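Long-range contacts in translation initiation factor eIF2b-like protein (Chaetomium thermophilum, PDB 4ZEM), which forms the beta subunit of the heterodecameric translation initiation factor eIF2B and is thought to take part in guanine-nucleotide exchange on eIF2: residues A[56-61]-A[162-167]; A[216-221]-A[247-252]; A[300-305]-A[359-364]. One frame throughout, in Å; residues are numbered along the deposited sequence.

Interaction 1. Residues A[56-61]-A[162-167]; sequences VVAKSK and EVMDGI
Val57 shows how one branched side chain can serve three partners on a neighbouring helix. Its side chain sets out toward helix 154-182, where Val163 CG1 rests against both of its methyls, 3.8 Å from Val57 CG1 and from Val57 CG2 alike. CG1, trans to the backbone N (chi1 173°), also has the Met164 chain beside it, 3.9 Å from Met164 CG. CG2 turns to the next helical turn, where it meets Ile167 CD1 at 3.8 Å. The Val57 and Val163 branches are set at a slant, whereas Met164 and Ile167 run past Val57 in opposite sense to it. Met164 continues to Ala58: its SD lies 3.7 Å from Ala58 CB, and the bend about the last torsion (chi3 60°) swings CE round to the same methyl at 3.8 Å. An alanine here would remove both methyls and would probably leave Val163 CG1, Met164 CG and Ile167 CD1 without their partner, opening a gap between the helices. Leu68 of helix 65-82 touches Val57 as well, while Ile100 and Leu99 of helix 88-104 pack against Val163 and Ile167 respectively. No hydrogen bond crosses this contact, which rests on van der Waals packing of apolar side chains. The three- and four-residue spacing of Val163, Met164 and Ile167 along helix 154-182 is characteristic of helical bundles, here the helical N-terminal domain seen in eIF2B alpha, beta and delta subunits.

Interaction 2. Residues A[216-221]-A[247-252]; sequences RFTVIL and GVSTIN
Val248 lays its CG2 methyl over one face of the Phe217 ring, a CH-pi contact of 4.0 Å from CG2 to the ring centroid. Its other methyl, CG1, trans to the backbone N (chi1 166°), turns to Val219 and meets CG2 of that residue at 3.7 Å. This apolar group continues into Ala211, Ala212 and Leu208 of helix 202-214. Across the opposite face of the sheet, Ile220 and Ile251 run in step from neighbouring strands, with Ile220 CG1 3.8 Å from Ile251 CB. Ile251 CD1 also reaches obliquely to Thr218 CG2, at 3.7 Å. Between the two faces, parallel main chains exchange alternating bonds: Val219 N gives to Ser249 O and Val219 O takes from Ile251 N, both at 2.8 Å. At the start of the pair a water donates to Gly247 O, 2.8 Å away, and also bonds Ser249 OG. Gly247, with positive phi, closes helix 237-246 in a Schellman motif, and Thr250 OG1 bonds back to Asn244 of that helix. Strand 218-222, helix 237-246 and strand 249-252 thus form a beta-alpha-beta crossover, the repeating unit of the Rossmann-like fold.

Interaction 3. Residues A[300-305]-A[359-364]; sequences PVIALC and VYLTNL
Leu361 N donates to Ala303 O at 2.7 Å, the shortest of four main-chain bonds that join these parallel strands. The carbonyl of the same leucine, in the next peptide unit, accepts from Cys305 N, with Leu361 O and Cys305 N 2.9 Å apart. One pair earlier, Ala303 N gives to Val359 O at 2.8 Å in a nearly straight bond (176°), and Val359 N gives to Val301 O. The alternation of donor and acceptor along Ala303 and Leu361 fixes the register, so that Ile302 pairs with Val359 and Leu304 with Leu361, with all four side chains on one face of the sheet. There Ile302 and Leu361 extend next to one another in a common direction, with Ile302 CG2 4.0 Å from Leu361 CB. CG of Leu361 stands trans to the backbone N (chi1 -177°), and its CD2 comes to 4.0 Å from Leu304 CD1. The other face carries Ala303 and Tyr360, whose hydroxyl bonds to Gly279 O. Past the last pair, the bond of Thr362 OG1 to Gly365 O spans the turn into strand 365-367, and Asn363 OD1 takes the hydrogen of Val307 N, in the chain just past strand 301-304. Strand 301-304 lies between strands 267-271 and 359-362, and strand 359-362 in turn adjoins the antiparallel strand 365-367. Over the leucine face come Phe207 of helix 202-214 and Ile181 of helix 154-182, so that two helices pack on this face of the sheet.

How the interactions relate
Interaction 1 is a buried helix-to-helix contact without a hydrogen bond, whereas interactions 2 and 3 are parallel strand pairs knit by main-chain bonds. The strand pairs belong to one sheet, their centres about 20 Å apart. Interaction 3 lies in its interior, with mostly buried, largely apolar side chains on both faces; interaction 2 includes the outermost strand 249-252, so exposed polar residues and a bound water join its apolar core. Helix 202-214 packs against both strand pairs. Interaction 1 sits on the other side of the chain's centre, yet helix 154-182, which forms half of it, runs on to touch the leucines of interaction 3 and so links the helical part with the sheet.

Interaction 1. Residues A[56-61]-A[162-167]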
ATOM      1  N   VAL A  56      -5.162  -7.142 -17.569  1.00 62.07           N
ATOM      2  CA  VAL A  56      -5.215  -6.109 -18.598  1.00 64.91           C
ATOM      3  C   VAL A  56      -4.013  -6.230 -19.530  1.00 64.29           C
ATOM      4  O   VAL A  56      -4.155  -6.174 -20.748  1.00 66.19           O
ATOM      5  CB  VAL A  56      -5.261  -4.698 -17.972  1.00 61.73           C
ATOM      6  CG1 VAL A  56      -5.064  -3.626 -19.026  1.00 50.10           C
ATOM      7  CG2 VAL A  56      -6.571  -4.493 -17.235  1.00 61.88           C
ATOM      8  N   VAL A  57      -2.832  -6.422 -18.952  1.00 61.74           N
ATOM      9  CA  VAL A  57      -1.619  -6.613 -19.739  1.00 59.93           C
ATOM     10  C   VAL A  57      -1.758  -7.863 -20.604  1.00 60.42           C
ATOM     11  O   VAL A  57      -1.388  -7.865 -21.776  1.00 70.63           O
ATOM     12  CB  VAL A  57      -0.364  -6.721 -18.847  1.00 57.70           C
ATOM     13  CG1 VAL A  57       0.856  -7.083 -19.682  1.00 59.64           C
ATOM     14  CG2 VAL A  57      -0.134  -5.413 -18.106  1.00 47.25           C
ATOM     15  N   ALA A  58      -2.301  -8.920 -20.014  1.00 62.91           N
ATOM     16  CA  ALA A  58      -2.447 -10.203 -20.697  1.00 61.69           C
ATOM     17  C   ALA A  58      -3.524 -10.235 -21.788  1.00 60.54           C
ATOM     18  O   ALA A  58      -3.280 -10.732 -22.879  1.00 74.31           O
ATOM     19  CB  ALA A  58      -2.729 -11.295 -19.676  1.00 57.05           C
ATOM     20  N   LYS A  59      -4.718  -9.736 -21.487  1.00 61.53           N
ATOM     21  CA  LYS A  59      -5.854  -9.901 -22.388  1.00 62.04           C
ATOM     22  C   LYS A  59      -6.234  -8.700 -23.262  1.00 66.53           C
ATOM     23  O   LYS A  59      -6.885  -8.885 -24.287  1.00 65.90           O
ATOM     24  CB  LYS A  59      -7.079 -10.336 -21.586  1.00 67.69           C
ATOM     25  CG  LYS A  59      -6.887 -11.632 -20.816  1.00 63.09           C
ATOM     26  CD  LYS A  59      -8.193 -12.070 -20.178  1.00 83.18           C
ATOM     27  CE  LYS A  59      -8.137 -13.513 -19.710  1.00 88.62           C
ATOM     28  NZ  LYS A  59      -9.500 -14.040 -19.415  1.00 95.01           N
ATOM     29  N   SER A  60      -5.879  -7.480 -22.864  1.00 60.25           N
ATOM     30  CA  SER A  60      -6.242  -6.315 -23.678  1.00 61.44           C
ATOM     31  C   SER A  60      -5.483  -6.312 -25.014  1.00 67.81           C
ATOM     32  O   SER A  60      -4.471  -6.997 -25.161  1.00 63.68           O
ATOM     33  CB  SER A  60      -5.999  -5.011 -22.915  1.00 58.75           C
ATOM     34  OG  SER A  60      -4.624  -4.678 -22.886  1.00 70.23           O
ATOM     35  N   LYS A  61      -5.971  -5.526 -25.975  1.00 66.15           N
ATOM     36  CA  LYS A  61      -5.290  -5.323 -27.259  1.00 78.51           C
ATOM     37  C   LYS A  61      -4.352  -4.110 -27.304  1.00 74.35           C
ATOM     38  O   LYS A  61      -4.762  -2.997 -26.981  1.00 71.62           O
ATOM     39  CB  LYS A  61      -6.334  -5.166 -28.370  1.00 74.15           C
ATOM     40  CG  LYS A  61      -7.300  -6.323 -28.527  1.00 78.87           C
ATOM     41  CD  LYS A  61      -8.404  -5.959 -29.508  1.00 89.07           C
ATOM     42  CE  LYS A  61      -9.628  -6.831 -29.308  1.00 90.71           C
ATOM     43  NZ  LYS A  61      -9.418  -8.192 -29.870  1.00 97.54           N
ATOM     44  N   GLU A 162       7.287 -10.361 -19.812  1.00 76.79           N
ATOM     45  CA  GLU A 162       8.139  -9.770 -18.787  1.00 84.91           C
ATOM     46  C   GLU A 162       7.358  -8.845 -17.847  1.00 79.82           C
ATOM     47  O   GLU A 162       7.611  -8.815 -16.640  1.00 77.53           O
ATOM     48  CB  GLU A 162       9.296  -9.011 -19.440  1.00 94.04           C
ATOM     49  CG  GLU A 162      10.637  -9.192 -18.735  1.00106.66           C
ATOM     50  CD  GLU A 162      11.189 -10.611 -18.838  1.00120.74           C
ATOM     51  OE1 GLU A 162      12.257 -10.870 -18.245  1.00124.83           O
ATOM     52  OE2 GLU A 162      10.567 -11.468 -19.504  1.00128.35           O
ATOM     53  N   VAL A 163       6.411  -8.092 -18.402  1.00 73.99           N
ATOM     54  CA  VAL A 163       5.581  -7.195 -17.602  1.00 65.49           C
ATOM     55  C   VAL A 163       4.689  -7.963 -16.636  1.00 64.45           C
ATOM     56  O   VAL A 163       4.561  -7.589 -15.468  1.00 59.77           O
ATOM     57  CB  VAL A 163       4.706  -6.289 -18.491  1.00 64.27           C
ATOM     58  CG1 VAL A 163       3.646  -5.575 -17.658  1.00 61.16           C
ATOM     59  CG2 VAL A 163       5.570  -5.288 -19.234  1.00 61.17           C
ATOM     60  N   MET A 164       4.086  -9.045 -17.117  1.00 59.43           N
ATOM     61  CA  MET A 164       3.226  -9.861 -16.270  1.00 60.19           C
ATOM     62  C   MET A 164       4.003 -10.435 -15.087  1.00 70.62           C
ATOM     63  O   MET A 164       3.509 -10.468 -13.957  1.00 70.50           O
ATOM     64  CB  MET A 164       2.604 -10.998 -17.088  1.00 59.06           C
ATOM     65  CG  MET A 164       1.545 -10.555 -18.090  1.00 60.59           C
ATOM     66  SD  MET A 164       0.921 -11.890 -19.148  1.00 84.27           S
ATOM     67  CE  MET A 164       0.238 -13.010 -17.932  1.00 78.71           C
ATOM     68  N   ASP A 165       5.231 -10.867 -15.353  1.00 67.31           N
ATOM     69  CA  ASP A 165       6.131 -11.345 -14.312  1.00 64.51           C
ATOM     70  C   ASP A 165       6.403 -10.265 -13.261  1.00 60.77           C
ATOM     71  O   ASP A 165       6.369 -10.530 -12.055  1.00 58.77           O
ATOM     72  CB  ASP A 165       7.432 -11.848 -14.940  1.00 71.21           C
ATOM     73  CG  ASP A 165       7.330 -13.298 -15.393  1.00 82.28           C
ATOM     74  OD1 ASP A 165       6.363 -13.981 -14.991  1.00 78.60           O
ATOM     75  OD2 ASP A 165       8.207 -13.758 -16.152  1.00 95.04           O
ATOM     76  N   GLY A 166       6.676  -9.049 -13.724  1.00 60.14           N
ATOM     77  CA  GLY A 166       6.969  -7.932 -12.844  1.00 47.17           C
ATOM     78  C   GLY A 166       5.783  -7.593 -11.963  1.00 62.28           C
ATOM     79  O   GLY A 166       5.945  -7.226 -10.789  1.00 55.42           O
ATOM     80  N   ILE A 167       4.584  -7.708 -12.533  1.00 56.00           N
ATOM     81  CA  ILE A 167       3.356  -7.465 -11.784  1.00 52.72           C
ATOM     82  C   ILE A 167       3.153  -8.523 -10.697  1.00 49.74           C
ATOM     83  O   ILE A 167       2.655  -8.214  -9.612  1.00 57.93           O
ATOM     84  CB  ILE A 167       2.131  -7.420 -12.715  1.00 59.16           C
ATOM     85  CG1 ILE A 167       2.272  -6.262 -13.710  1.00 47.07           C
ATOM     86  CG2 ILE A 167       0.851  -7.234 -11.913  1.00 46.44           C
ATOM     87  CD1 ILE A 167       1.029  -6.024 -14.549  1.00 50.43           C
TER

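Interaction 2. Residues A[216-221]-A[247-252]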
ATOM      1  N   ARG A 216       9.442  -8.863  25.772  1.00 49.33           N
ATOM      2  CA  ARG A 216       8.444  -8.822  26.826  1.00 51.67           C
ATOM      3  C   ARG A 216       8.078  -7.355  27.050  1.00 42.61           C
ATOM      4  O   ARG A 216       8.929  -6.559  27.443  1.00 52.27           O
ATOM      5  CB  ARG A 216       8.983  -9.461  28.108  1.00 58.96           C
ATOM      6  CG  ARG A 216       7.971  -9.617  29.229  1.00 74.66           C
ATOM      7  CD  ARG A 216       8.578  -9.266  30.585  1.00 97.41           C
ATOM      8  NE  ARG A 216       9.052  -7.882  30.630  1.00104.58           N
ATOM      9  CZ  ARG A 216      10.264  -7.506  31.020  1.00 96.68           C
ATOM     10  NH1 ARG A 216      11.160  -8.411  31.394  1.00103.28           N
ATOM     11  NH2 ARG A 216      10.583  -6.220  31.029  1.00 95.11           N
ATOM     12  N   PHE A 217       6.822  -6.994  26.803  1.00 37.06           N
ATOM     13  CA  PHE A 217       6.413  -5.593  26.898  1.00 34.23           C
ATOM     14  C   PHE A 217       4.905  -5.449  27.085  1.00 36.70           C
ATOM     15  O   PHE A 217       4.186  -6.438  27.243  1.00 32.46           O
ATOM     16  CB  PHE A 217       6.870  -4.803  25.657  1.00 34.05           C
ATOM     17  CG  PHE A 217       6.234  -5.250  24.365  1.00 40.56           C
ATOM     18  CD1 PHE A 217       6.612  -6.446  23.761  1.00 41.30           C
ATOM     19  CD2 PHE A 217       5.308  -4.441  23.712  1.00 40.14           C
ATOM     20  CE1 PHE A 217       6.035  -6.854  22.560  1.00 41.40           C
ATOM     21  CE2 PHE A 217       4.738  -4.843  22.505  1.00 39.75           C
ATOM     22  CZ  PHE A 217       5.100  -6.057  21.934  1.00 30.39           C
ATOM     23  N   THR A 218       4.446  -4.203  27.128  1.00 37.87           N
ATOM     24  CA  THR A 218       3.040  -3.896  27.348  1.00 33.73           C
ATOM     25  C   THR A 218       2.444  -3.107  26.187  1.00 37.70           C
ATOM     26  O   THR A 218       3.037  -2.137  25.713  1.00 43.48           O
ATOM     27  CB  THR A 218       2.858  -3.104  28.669  1.00 43.18           C
ATOM     28  OG1 THR A 218       3.365  -3.882  29.763  1.00 47.55           O
ATOM     29  CG2 THR A 218       1.400  -2.783  28.924  1.00 40.52           C
ATOM     30  N   VAL A 219       1.255  -3.506  25.752  1.00 37.04           N
ATOM     31  CA  VAL A 219       0.570  -2.794  24.684  1.00 39.71           C
ATOM     32  C   VAL A 219      -0.679  -2.098  25.213  1.00 41.24           C
ATOM     33  O   VAL A 219      -1.531  -2.717  25.853  1.00 39.35           O
ATOM     34  CB  VAL A 219       0.189  -3.752  23.537  1.00 35.77           C
ATOM     35  CG1 VAL A 219      -0.657  -3.047  22.488  1.00 34.92           C
ATOM     36  CG2 VAL A 219       1.435  -4.317  22.909  1.00 32.66           C
ATOM     37  N   ILE A 220      -0.782  -0.804  24.931  1.00 32.31           N
ATOM     38  CA  ILE A 220      -1.945  -0.026  25.327  1.00 38.46           C
ATOM     39  C   ILE A 220      -2.796   0.254  24.091  1.00 49.79           C
ATOM     40  O   ILE A 220      -2.316   0.816  23.102  1.00 43.17           O
ATOM     41  CB  ILE A 220      -1.550   1.303  26.002  1.00 47.39           C
ATOM     42  CG1 ILE A 220      -0.678   1.054  27.239  1.00 48.50           C
ATOM     43  CG2 ILE A 220      -2.790   2.101  26.374  1.00 51.05           C
ATOM     44  CD1 ILE A 220       0.813   1.052  26.954  1.00 44.78           C
ATOM     45  N   LEU A 221      -4.043  -0.199  24.128  1.00 43.79           N
ATOM     46  CA  LEU A 221      -4.942  -0.015  23.002  1.00 46.25           C
ATOM     47  C   LEU A 221      -5.888   1.145  23.279  1.00 57.71           C
ATOM     48  O   LEU A 221      -6.667   1.112  24.233  1.00 64.86           O
ATOM     49  CB  LEU A 221      -5.719  -1.301  22.728  1.00 43.67           C
ATOM     50  CG  LEU A 221      -4.863  -2.523  22.386  1.00 48.66           C
ATOM     51  CD1 LEU A 221      -5.700  -3.770  22.436  1.00 54.40           C
ATOM     52  CD2 LEU A 221      -4.254  -2.381  21.008  1.00 40.72           C
ATOM     53  N   GLY A 247       2.747 -13.448  25.955  1.00 46.22           N
ATOM     54  CA  GLY A 247       3.432 -12.993  27.150  1.00 36.13           C
ATOM     55  C   GLY A 247       3.363 -11.483  27.283  1.00 42.15           C
ATOM     56  O   GLY A 247       4.002 -10.891  28.148  1.00 42.47           O
ATOM     57  N   VAL A 248       2.563 -10.851  26.434  1.00 36.57           N
ATOM     58  CA  VAL A 248       2.476  -9.404  26.449  1.00 37.30           C
ATOM     59  C   VAL A 248       1.238  -8.932  27.206  1.00 43.15           C
ATOM     60  O   VAL A 248       0.124  -9.403  26.970  1.00 42.62           O
ATOM     61  CB  VAL A 248       2.464  -8.843  25.003  1.00 37.39           C
ATOM     62  CG1 VAL A 248       2.032  -7.381  24.973  1.00 29.98           C
ATOM     63  CG2 VAL A 248       3.839  -8.982  24.397  1.00 36.93           C
ATOM     64  N   SER A 249       1.461  -8.011  28.139  1.00 35.95           N
ATOM     65  CA  SER A 249       0.384  -7.371  28.881  1.00 34.20           C
ATOM     66  C   SER A 249      -0.343  -6.363  28.006  1.00 38.68           C
ATOM     67  O   SER A 249       0.263  -5.713  27.150  1.00 38.56           O
ATOM     68  CB  SER A 249       0.918  -6.706  30.158  1.00 36.17           C
ATOM     69  OG  SER A 249       1.461  -7.685  31.033  1.00 39.93           O
ATOM     70  N   THR A 250      -1.651  -6.257  28.205  1.00 35.58           N
ATOM     71  CA  THR A 250      -2.463  -5.319  27.440  1.00 39.50           C
ATOM     72  C   THR A 250      -3.265  -4.416  28.354  1.00 40.94           C
ATOM     73  O   THR A 250      -3.783  -4.845  29.390  1.00 39.75           O
ATOM     74  CB  THR A 250      -3.417  -6.036  26.461  1.00 36.09           C
ATOM     75  OG1 THR A 250      -4.157  -7.045  27.166  1.00 40.31           O
ATOM     76  CG2 THR A 250      -2.627  -6.691  25.344  1.00 36.90           C
ATOM     77  N   ILE A 251      -3.329  -3.148  27.963  1.00 36.42           N
ATOM     78  CA  ILE A 251      -4.053  -2.145  28.714  1.00 37.52           C
ATOM     79  C   ILE A 251      -5.143  -1.521  27.860  1.00 38.18           C
ATOM     80  O   ILE A 251      -4.916  -1.170  26.707  1.00 49.01           O
ATOM     81  CB  ILE A 251      -3.094  -1.052  29.230  1.00 39.80           C
ATOM     82  CG1 ILE A 251      -2.111  -1.665  30.236  1.00 38.90           C
ATOM     83  CG2 ILE A 251      -3.870   0.106  29.851  1.00 36.26           C
ATOM     84  CD1 ILE A 251      -1.070  -0.701  30.793  1.00 34.95           C
ATOM     85  N   ASN A 252      -6.342  -1.433  28.418  1.00 45.57           N
ATOM     86  CA  ASN A 252      -7.433  -0.717  27.773  1.00 47.60           C
ATOM     87  C   ASN A 252      -7.587   0.646  28.419  1.00 46.85           C
ATOM     88  O   ASN A 252      -7.696   0.751  29.639  1.00 56.13           O
ATOM     89  CB  ASN A 252      -8.743  -1.502  27.853  1.00 55.14           C
ATOM     90  CG  ASN A 252      -8.878  -2.515  26.737  1.00 70.93           C
ATOM     91  OD1 ASN A 252      -8.642  -2.204  25.567  1.00 80.72           O
ATOM     92  ND2 ASN A 252      -9.248  -3.740  27.091  1.00 78.64           N
TER
HETATM   93  O   HOH W   1       3.960  -8.605  29.801  1.00 49.47           O

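Interaction 3. Residues A[300-305]-A[359-364]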
ATOM      1  N   PRO A 300       8.190   9.147  20.865  1.00 51.54           N
ATOM      2  CA  PRO A 300       8.404   8.871  19.441  1.00 49.29           C
ATOM      3  C   PRO A 300       7.140   8.362  18.758  1.00 49.92           C
ATOM      4  O   PRO A 300       6.464   7.459  19.261  1.00 39.17           O
ATOM      5  CB  PRO A 300       9.487   7.787  19.455  1.00 49.20           C
ATOM      6  CG  PRO A 300      10.212   8.017  20.734  1.00 49.95           C
ATOM      7  CD  PRO A 300       9.136   8.402  21.711  1.00 40.25           C
ATOM      8  N   VAL A 301       6.850   8.931  17.596  1.00 45.12           N
ATOM      9  CA  VAL A 301       5.684   8.539  16.827  1.00 46.51           C
ATOM     10  C   VAL A 301       6.161   7.711  15.650  1.00 38.75           C
ATOM     11  O   VAL A 301       6.947   8.183  14.831  1.00 40.28           O
ATOM     12  CB  VAL A 301       4.882   9.758  16.328  1.00 48.25           C
ATOM     13  CG1 VAL A 301       3.753   9.308  15.430  1.00 41.47           C
ATOM     14  CG2 VAL A 301       4.339  10.558  17.498  1.00 45.78           C
ATOM     15  N   ILE A 302       5.704   6.465  15.593  1.00 37.00           N
ATOM     16  CA  ILE A 302       6.135   5.539  14.554  1.00 34.06           C
ATOM     17  C   ILE A 302       4.958   5.192  13.656  1.00 42.56           C
ATOM     18  O   ILE A 302       3.899   4.754  14.127  1.00 34.93           O
ATOM     19  CB  ILE A 302       6.735   4.216  15.127  1.00 35.88           C
ATOM     20  CG1 ILE A 302       7.934   4.475  16.041  1.00 35.42           C
ATOM     21  CG2 ILE A 302       7.175   3.293  14.009  1.00 34.74           C
ATOM     22  CD1 ILE A 302       7.590   4.607  17.504  1.00 39.69           C
ATOM     23  N   ALA A 303       5.154   5.371  12.354  1.00 41.86           N
ATOM     24  CA  ALA A 303       4.124   5.034  11.386  1.00 35.09           C
ATOM     25  C   ALA A 303       4.527   3.782  10.628  1.00 38.78           C
ATOM     26  O   ALA A 303       5.606   3.721  10.029  1.00 41.23           O
ATOM     27  CB  ALA A 303       3.900   6.183  10.424  1.00 31.78           C
ATOM     28  N   LEU A 304       3.656   2.781  10.668  1.00 31.81           N
ATOM     29  CA  LEU A 304       3.879   1.545   9.928  1.00 32.39           C
ATOM     30  C   LEU A 304       3.283   1.715   8.549  1.00 40.66           C
ATOM     31  O   LEU A 304       2.085   1.967   8.417  1.00 57.22           O
ATOM     32  CB  LEU A 304       3.248   0.345  10.635  1.00 27.42           C
ATOM     33  CG  LEU A 304       4.088  -0.466  11.621  1.00 35.90           C
ATOM     34  CD1 LEU A 304       4.870   0.422  12.563  1.00 38.54           C
ATOM     35  CD2 LEU A 304       3.189  -1.411  12.383  1.00 31.80           C
ATOM     36  N   CYS A 305       4.122   1.641   7.522  0.69 43.25           N
ATOM     37  CA  CYS A 305       3.638   1.748   6.149  0.69 45.82           C
ATOM     38  C   CYS A 305       4.526   1.024   5.144  0.69 46.79           C
ATOM     39  O   CYS A 305       5.734   1.239   5.104  0.69 53.73           O
ATOM     40  CB  CYS A 305       3.528   3.220   5.763  0.69 45.38           C
ATOM     41  SG  CYS A 305       4.941   4.188   6.343  0.69 48.36           S
ATOM     42  N   VAL A 359       9.279   8.327  12.892  1.00 42.30           N
ATOM     43  CA  VAL A 359       9.795   7.230  12.090  1.00 43.24           C
ATOM     44  C   VAL A 359       8.748   6.712  11.107  1.00 45.06           C
ATOM     45  O   VAL A 359       7.579   6.558  11.462  1.00 40.48           O
ATOM     46  CB  VAL A 359      10.259   6.052  12.974  1.00 41.17           C
ATOM     47  CG1 VAL A 359      10.751   4.897  12.115  1.00 38.63           C
ATOM     48  CG2 VAL A 359      11.336   6.495  13.938  1.00 32.69           C
ATOM     49  N   TYR A 360       9.174   6.465   9.871  1.00 35.69           N
ATOM     50  CA  TYR A 360       8.346   5.770   8.896  1.00 39.65           C
ATOM     51  C   TYR A 360       8.909   4.369   8.816  1.00 41.75           C
ATOM     52  O   TYR A 360      10.005   4.158   8.300  1.00 44.10           O
ATOM     53  CB  TYR A 360       8.386   6.443   7.522  1.00 33.83           C
ATOM     54  CG  TYR A 360       8.023   7.901   7.570  1.00 43.14           C
ATOM     55  CD1 TYR A 360       8.985   8.864   7.861  1.00 32.86           C
ATOM     56  CD2 TYR A 360       6.717   8.317   7.353  1.00 32.46           C
ATOM     57  CE1 TYR A 360       8.660  10.196   7.923  1.00 35.15           C
ATOM     58  CE2 TYR A 360       6.382   9.652   7.414  1.00 35.01           C
ATOM     59  CZ  TYR A 360       7.357  10.588   7.695  1.00 35.20           C
ATOM     60  OH  TYR A 360       7.030  11.921   7.755  1.00 40.34           O
ATOM     61  N   LEU A 361       8.174   3.407   9.346  1.00 34.78           N
ATOM     62  CA  LEU A 361       8.685   2.052   9.376  1.00 39.60           C
ATOM     63  C   LEU A 361       8.122   1.278   8.193  1.00 36.72           C
ATOM     64  O   LEU A 361       6.924   0.997   8.122  1.00 39.17           O
ATOM     65  CB  LEU A 361       8.353   1.379  10.713  1.00 38.61           C
ATOM     66  CG  LEU A 361       8.895  -0.035  10.919  1.00 46.67           C
ATOM     67  CD1 LEU A 361      10.343  -0.096  10.541  1.00 40.56           C
ATOM     68  CD2 LEU A 361       8.739  -0.436  12.365  1.00 60.38           C
ATOM     69  N   THR A 362       9.011   0.921   7.273  1.00 34.33           N
ATOM     70  CA  THR A 362       8.618   0.329   6.000  1.00 35.89           C
ATOM     71  C   THR A 362       9.183  -1.077   5.832  1.00 34.65           C
ATOM     72  O   THR A 362       9.986  -1.533   6.643  1.00 37.96           O
ATOM     73  CB  THR A 362       9.100   1.198   4.811  1.00 40.37           C
ATOM     74  OG1 THR A 362      10.515   1.027   4.636  1.00 35.26           O
ATOM     75  CG2 THR A 362       8.809   2.665   5.066  1.00 28.75           C
ATOM     76  N   ASN A 363       8.776  -1.752   4.766  1.00 33.70           N
ATOM     77  CA  ASN A 363       9.318  -3.069   4.439  1.00 41.76           C
ATOM     78  C   ASN A 363      10.830  -3.024   4.222  1.00 38.70           C
ATOM     79  O   ASN A 363      11.513  -4.042   4.328  1.00 44.61           O
ATOM     80  CB  ASN A 363       8.634  -3.642   3.200  1.00 38.65           C
ATOM     81  CG  ASN A 363       8.354  -2.589   2.153  1.00 41.09           C
ATOM     82  OD1 ASN A 363       7.647  -1.611   2.408  1.00 50.20           O
ATOM     83  ND2 ASN A 363       8.959  -2.749   0.983  1.00 40.95           N
ATOM     84  N   LEU A 364      11.327  -1.847   3.853  1.00 33.53           N
ATOM     85  CA  LEU A 364      12.759  -1.582   3.716  1.00 38.61           C
ATOM     86  C   LEU A 364      13.443  -1.253   5.055  1.00 35.89           C
ATOM     87  O   LEU A 364      14.665  -1.210   5.142  1.00 46.38           O
ATOM     88  CB  LEU A 364      12.977  -0.442   2.722  1.00 45.28           C
ATOM     89  CG  LEU A 364      12.332  -0.681   1.357  1.00 50.00           C
ATOM     90  CD1 LEU A 364      12.579   0.492   0.416  1.00 53.11           C
ATOM     91  CD2 LEU A 364      12.849  -1.985   0.761  1.00 36.68           C
TER